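Local coordinates for protein capsid (Human calicivirus NLV/Boxer/2001/US, PDB 4RDL) that builds the norovirus capsid, whose protruding (P) domain, the part here, binds histo-blood group glycans such as Lewis y and probably mediates attachment to host cells, at residues Val38-Arg52 with Ala202-Tyr216. Sequence-based numbering, arbitrary orientation.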
loop_
_atom_site.group_PDB
_atom_site.type_symbol
_atom_site.label_atom_id
_atom_site.label_comp_id
_atom_site.label_asym_id
_atom_site.label_seq_id
_atom_site.Cartn_x
_atom_site.Cartn_y
_atom_site.Cartn_z
ATOM N N VAL A 38 2.062 -3.681 23.841
ATOM C CA VAL A 38 1.351 -4.881 24.241
ATOM C C VAL A 38 -0.059 -4.459 24.619
ATOM O O VAL A 38 -0.313 -3.285 24.891
ATOM C CB VAL A 38 2.045 -5.621 25.407
ATOM C CG1 VAL A 38 3.471 -5.974 25.012
ATOM C CG2 VAL A 38 2.034 -4.776 26.670
ATOM N N SER A 39 -0.986 -5.404 24.623
ATOM C CA SER A 39 -2.352 -5.094 25.019
ATOM C C SER A 39 -2.452 -4.964 26.528
ATOM O O SER A 39 -1.744 -5.649 27.263
ATOM C CB SER A 39 -3.297 -6.199 24.554
ATOM O OG SER A 39 -4.579 -5.994 25.110
ATOM N N ASN A 40 -3.350 -4.097 26.988
ATOM C CA ASN A 40 -3.719 -4.077 28.403
ATOM C C ASN A 40 -4.605 -5.262 28.799
ATOM O O ASN A 40 -4.536 -5.746 29.930
ATOM C CB ASN A 40 -4.396 -2.762 28.779
ATOM C CG ASN A 40 -3.405 -1.640 28.979
ATOM O OD1 ASN A 40 -2.364 -1.592 28.325
ATOM N ND2 ASN A 40 -3.709 -0.741 29.905
ATOM N N ASP A 41 -5.445 -5.719 27.876
ATOM C CA ASP A 41 -6.250 -6.914 28.110
ATOM C C ASP A 41 -5.536 -8.131 27.540
ATOM O O ASP A 41 -5.708 -8.468 26.371
ATOM C CB ASP A 41 -7.641 -6.776 27.485
ATOM C CG ASP A 41 -8.525 -8.002 27.729
ATOM O OD1 ASP A 41 -9.650 -8.048 27.181
ATOM O OD2 ASP A 41 -8.102 -8.919 28.468
ATOM N N GLN A 42 -4.729 -8.784 28.369
ATOM C CA GLN A 42 -3.972 -9.954 27.931
ATOM C C GLN A 42 -4.886 -11.115 27.546
ATOM O O GLN A 42 -4.450 -12.084 26.916
ATOM C CB GLN A 42 -2.982 -10.384 29.013
ATOM C CG GLN A 42 -1.772 -9.471 29.122
ATOM C CD GLN A 42 -0.896 -9.537 27.886
ATOM O OE1 GLN A 42 -0.346 -10.592 27.561
ATOM N NE2 GLN A 42 -0.771 -8.414 27.179
ATOM N N ASN A 43 -6.157 -11.005 27.919
ATOM C CA ASN A 43 -7.129 -12.051 27.624
ATOM C C ASN A 43 -7.780 -11.928 26.247
ATOM O O ASN A 43 -8.363 -12.890 25.752
ATOM C CB ASN A 43 -8.202 -12.116 28.714
ATOM C CG ASN A 43 -7.649 -12.576 30.048
ATOM O OD1 ASN A 43 -7.875 -11.945 31.079
ATOM N ND2 ASN A 43 -6.913 -13.685 30.031
ATOM N N GLN A 44 -7.685 -10.752 25.631
ATOM C CA GLN A 44 -8.250 -10.563 24.297
ATOM C C GLN A 44 -7.317 -11.153 23.246
ATOM O O GLN A 44 -6.200 -10.676 23.040
ATOM C CB GLN A 44 -8.554 -9.089 24.010
ATOM C CG GLN A 44 -7.337 -8.196 23.899
ATOM C CD GLN A 44 -7.709 -6.757 23.620
ATOM O OE1 GLN A 44 -8.861 -6.451 23.309
ATOM N NE2 GLN A 44 -6.736 -5.861 23.732
ATOM N N VAL A 45 -7.799 -12.203 22.592
ATOM C CA VAL A 45 -6.997 -13.027 21.708
ATOM C C VAL A 45 -7.008 -12.460 20.293
ATOM O O VAL A 45 -8.071 -12.246 19.717
ATOM C CB VAL A 45 -7.557 -14.464 21.683
ATOM C CG1 VAL A 45 -6.751 -15.357 20.748
ATOM C CG2 VAL A 45 -7.597 -15.040 23.099
ATOM N N PRO A 46 -5.822 -12.195 19.728
ATOM C CA PRO A 46 -5.815 -11.768 18.327
ATOM C C PRO A 46 -6.018 -12.950 17.383
ATOM O O PRO A 46 -5.403 -14.008 17.558
ATOM C CB PRO A 46 -4.410 -11.181 18.151
ATOM C CG PRO A 46 -3.577 -11.943 19.115
ATOM C CD PRO A 46 -4.465 -12.206 20.309
ATOM N N GLN A 47 -6.888 -12.769 16.396
ATOM C CA GLN A 47 -7.047 -13.745 15.330
ATOM C C GLN A 47 -7.267 -12.975 14.037
ATOM O O GLN A 47 -8.207 -13.233 13.278
ATOM C CB GLN A 47 -8.195 -14.724 15.611
ATOM C CG GLN A 47 -8.242 -15.867 14.601
ATOM C CD GLN A 47 -9.254 -16.943 14.935
ATOM O OE1 GLN A 47 -9.998 -16.842 15.910
ATOM N NE2 GLN A 47 -9.283 -17.991 14.115
ATOM N N PHE A 48 -6.387 -12.008 13.804
ATOM C CA PHE A 48 -6.448 -11.203 12.596
ATOM C C PHE A 48 -6.312 -12.120 11.388
ATOM O O PHE A 48 -5.664 -13.170 11.467
ATOM C CB PHE A 48 -5.345 -10.146 12.601
ATOM C CG PHE A 48 -5.309 -9.323 13.857
ATOM C CD1 PHE A 48 -6.485 -8.977 14.504
ATOM C CD2 PHE A 48 -4.099 -8.918 14.402
ATOM C CE1 PHE A 48 -6.454 -8.230 15.678
ATOM C CE2 PHE A 48 -4.063 -8.168 15.559
ATOM C CZ PHE A 48 -5.240 -7.835 16.209
ATOM N N GLN A 49 -6.936 -11.740 10.276
ATOM C CA GLN A 49 -6.845 -12.537 9.062
ATOM C C GLN A 49 -5.891 -11.914 8.054
ATOM O O GLN A 49 -5.418 -12.590 7.136
ATOM C CB GLN A 49 -8.231 -12.752 8.460
ATOM C CG GLN A 49 -9.127 -13.558 9.377
ATOM C CD GLN A 49 -8.507 -14.895 9.727
ATOM O OE1 GLN A 49 -8.164 -15.679 8.841
ATOM N NE2 GLN A 49 -8.340 -15.158 11.023
ATOM N N ASN A 50 -5.624 -10.621 8.227
ATOM C CA ASN A 50 -4.590 -9.939 7.469
ATOM C C ASN A 50 -3.307 -9.828 8.293
ATOM O O ASN A 50 -3.343 -9.931 9.522
ATOM C CB ASN A 50 -5.084 -8.576 6.984
ATOM C CG ASN A 50 -6.105 -8.703 5.868
ATOM O OD1 ASN A 50 -5.970 -9.566 4.997
ATOM N ND2 ASN A 50 -7.134 -7.865 5.895
ATOM N N GLY A 51 -2.178 -9.654 7.609
ATOM C CA GLY A 51 -0.866 -9.667 8.245
ATOM C C GLY A 51 -0.455 -11.022 8.794
ATOM O O GLY A 51 0.397 -11.080 9.688
ATOM N N ARG A 52 -1.046 -12.101 8.273
ATOM C CA ARG A 52 -0.780 -13.452 8.767
ATOM C C ARG A 52 0.074 -14.251 7.784
ATOM O O ARG A 52 -0.300 -14.424 6.618
ATOM C CB ARG A 52 -2.090 -14.201 9.037
ATOM C CG ARG A 52 -3.045 -13.488 9.990
ATOM C CD ARG A 52 -2.442 -13.321 11.395
ATOM N NE ARG A 52 -2.045 -14.590 12.017
ATOM C CZ ARG A 52 -2.832 -15.328 12.801
ATOM N NH1 ARG A 52 -4.065 -14.927 13.080
ATOM N NH2 ARG A 52 -2.379 -16.465 13.322
ATOM N N ALA A 202 -6.810 -18.055 9.548
ATOM C CA ALA A 202 -5.578 -18.008 10.306
ATOM C C ALA A 202 -5.960 -18.235 11.770
ATOM O O ALA A 202 -6.984 -17.734 12.225
ATOM C CB ALA A 202 -4.900 -16.671 10.113
ATOM N N PRO A 203 -5.154 -19.010 12.508
ATOM C CA PRO A 203 -5.541 -19.395 13.870
ATOM C C PRO A 203 -5.421 -18.275 14.903
ATOM O O PRO A 203 -4.727 -17.282 14.672
ATOM C CB PRO A 203 -4.547 -20.515 14.204
ATOM C CG PRO A 203 -3.340 -20.188 13.398
ATOM C CD PRO A 203 -3.866 -19.600 12.108
ATOM N N PRO A 204 -6.095 -18.431 16.048
ATOM C CA PRO A 204 -5.916 -17.502 17.169
ATOM C C PRO A 204 -4.486 -17.588 17.695
ATOM O O PRO A 204 -3.862 -18.645 17.573
ATOM C CB PRO A 204 -6.890 -18.036 18.232
ATOM C CG PRO A 204 -7.775 -19.001 17.520
ATOM C CD PRO A 204 -6.968 -19.560 16.404
ATOM N N ILE A 205 -3.974 -16.499 18.261
ATOM C CA ILE A 205 -2.634 -16.506 18.849
ATOM C C ILE A 205 -2.664 -16.302 20.358
ATOM O O ILE A 205 -3.359 -15.424 20.865
ATOM C CB ILE A 205 -1.721 -15.419 18.241
ATOM C CG1 ILE A 205 -1.708 -15.518 16.712
ATOM C CG2 ILE A 205 -0.311 -15.535 18.823
ATOM C CD1 ILE A 205 -1.021 -14.354 16.031
ATOM N N TYR A 206 -1.887 -17.124 21.061
ATOM C CA TYR A 206 -1.731 -17.029 22.514
ATOM C C TYR A 206 -0.264 -16.867 22.872
ATOM O O TYR A 206 0.605 -17.460 22.228
ATOM C CB TYR A 206 -2.275 -18.284 23.193
ATOM C CG TYR A 206 -3.713 -18.572 22.854
ATOM C CD1 TYR A 206 -4.746 -17.905 23.501
ATOM C CD2 TYR A 206 -4.041 -19.504 21.881
ATOM C CE1 TYR A 206 -6.065 -18.164 23.187
ATOM C CE2 TYR A 206 -5.353 -19.765 21.562
ATOM C CZ TYR A 206 -6.361 -19.094 22.216
ATOM O OH TYR A 206 -7.671 -19.358 21.898
ATOM N N PRO A 207 0.016 -16.073 23.915
ATOM C CA PRO A 207 1.394 -15.852 24.364
ATOM C C PRO A 207 1.976 -17.132 24.967
ATOM O O PRO A 207 1.236 -17.939 25.528
ATOM C CB PRO A 207 1.241 -14.759 25.420
ATOM C CG PRO A 207 -0.125 -14.985 25.975
ATOM C CD PRO A 207 -0.966 -15.443 24.816
ATOM N N PRO A 208 3.295 -17.324 24.835
ATOM C CA PRO A 208 3.955 -18.594 25.171
ATOM C C PRO A 208 4.331 -18.787 26.642
ATOM O O PRO A 208 4.543 -19.926 27.055
ATOM C CB PRO A 208 5.225 -18.552 24.318
ATOM C CG PRO A 208 5.535 -17.097 24.201
ATOM C CD PRO A 208 4.202 -16.390 24.145
ATOM N N GLY A 209 4.420 -17.709 27.414
ATOM C CA GLY A 209 4.893 -17.799 28.786
ATOM C C GLY A 209 6.167 -17.000 28.986
ATOM O O GLY A 209 6.476 -16.114 28.194
ATOM N N PHE A 210 6.905 -17.301 30.052
ATOM C CA PHE A 210 8.171 -16.631 30.336
ATOM C C PHE A 210 8.025 -15.118 30.427
ATOM O O PHE A 210 8.970 -14.366 30.131
ATOM C CB PHE A 210 9.241 -17.024 29.309
ATOM C CG PHE A 210 9.295 -18.498 29.045
ATOM C CD1 PHE A 210 8.804 -19.023 27.863
ATOM C CD2 PHE A 210 9.812 -19.365 29.995
ATOM C CE1 PHE A 210 8.842 -20.381 27.618
ATOM C CE2 PHE A 210 9.852 -20.725 29.759
ATOM C CZ PHE A 210 9.366 -21.234 28.569
ATOM N N GLY A 211 6.841 -14.680 30.855
ATOM C CA GLY A 211 6.571 -13.272 31.068
ATOM C C GLY A 211 6.235 -12.549 29.782
ATOM O O GLY A 211 6.087 -11.328 29.770
ATOM N N GLU A 212 6.105 -13.305 28.696
ATOM C CA GLU A 212 5.982 -12.706 27.374
ATOM C C GLU A 212 4.570 -12.251 27.031
ATOM O O GLU A 212 3.571 -12.835 27.465
ATOM C CB GLU A 212 6.526 -13.645 26.296
ATOM C CG GLU A 212 8.016 -13.927 26.486
ATOM C CD GLU A 212 8.580 -14.948 25.520
ATOM O OE1 GLU A 212 8.012 -15.140 24.424
ATOM O OE2 GLU A 212 9.614 -15.559 25.870
ATOM N N ALA A 213 4.517 -11.188 26.242
ATOM C CA ALA A 213 3.260 -10.622 25.766
ATOM C C ALA A 213 3.360 -10.375 24.268
ATOM O O ALA A 213 4.406 -9.968 23.764
ATOM C CB ALA A 213 2.955 -9.318 26.499
ATOM N N ILE A 214 2.261 -10.614 23.562
ATOM C CA ILE A 214 2.202 -10.363 22.130
ATOM C C ILE A 214 2.384 -8.876 21.840
ATOM O O ILE A 214 1.813 -8.012 22.530
ATOM C CB ILE A 214 0.861 -10.854 21.553
ATOM C CG1 ILE A 214 0.735 -12.376 21.737
ATOM C CG2 ILE A 214 0.712 -10.462 20.092
ATOM C CD1 ILE A 214 -0.644 -12.920 21.461
ATOM N N VAL A 215 3.194 -8.583 20.826
ATOM C CA VAL A 215 3.424 -7.215 20.379
ATOM C C VAL A 215 2.500 -6.850 19.225
ATOM O O VAL A 215 2.361 -7.603 18.261
ATOM C CB VAL A 215 4.890 -7.045 19.923
ATOM C CG1 VAL A 215 5.119 -5.658 19.330
ATOM C CG2 VAL A 215 5.852 -7.312 21.105
ATOM N N TYR A 216 1.868 -5.690 19.348
ATOM C CA TYR A 216 1.034 -5.126 18.283
ATOM C C TYR A 216 1.693 -3.899 17.691
ATOM O O TYR A 216 2.201 -3.036 18.413
ATOM C CB TYR A 216 -0.350 -4.761 18.824
ATOM C CG TYR A 216 -1.070 -5.960 19.365
ATOM C CD1 TYR A 216 -1.697 -6.851 18.506
ATOM C CD2 TYR A 216 -1.077 -6.234 20.727
ATOM C CE1 TYR A 216 -2.343 -7.961 18.985
ATOM C CE2 TYR A 216 -1.725 -7.342 21.220
ATOM C CZ TYR A 216 -2.360 -8.201 20.341
ATOM O OH TYR A 216 -3.015 -9.314 20.815
HETATM O O HOH W 1 -0.225 -8.185 24.329
HETATM O O HOH W 2 -0.058 -11.373 25.116
HETATM O O HOH W 3 1.679 -11.729 29.234
#
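R52 holds the carbonyl of P203 end-on: NH1 and NH2 both donate to P203 O, at 2.9 and 2.8 Å, and the oxygen lies in the guanidinium plane. The flat group is sandwiched, with A202 CB over one face and I205 CD1 over the other. Bends at chi2 (-63°) and chi3 (-57°) fold the R52 chain back, and NH1 also donates to F48 O, which fixes the rotation of the group. Beside it, two glutamines grip the backbone of A202. Q49 is bidentate: its OE1 takes the A202 N-H on a lone pair at 2.8 Å, while its NE2 gives a nearly straight bond (171°) to A202 O. That oxygen also accepts from Q47 NE2, whose extended chain runs alongside the P204 ring.

Farther along, the single backbone-to-backbone hydrogen bond between the segments joins I205 N to P46 O at 3.0 Å. The P46 ring packs against I205 through CG, 4.0 Å from I205 CB; the same CG reaches to 3.9 Å from I214 CD1, and P46 CB lies at the edge of the Y216 ring and over a face of F48. V45 puts CG1 off-centre over the Y206 ring.

At the strand end, Q42 bends back over A213; its NE2 donates to S39 O, and three waters link its amide to I214 N, I214 O and E212 O.

In the second shell, D109 and T63 bind the backbone around Q49 and R52, and R28 makes a cation-pi contact with F48. From Q49 opposite A202 to V38 beside V215, the 38-52 loop runs along the proline-rich approach to strand 213-220; none of its residues belongs to either glycan pocket. Because A202 and P203 spend their carbonyls on side-chain donors, this irregular proline-rich run is secured largely by amide and guanidinium groups, with little strand pairing.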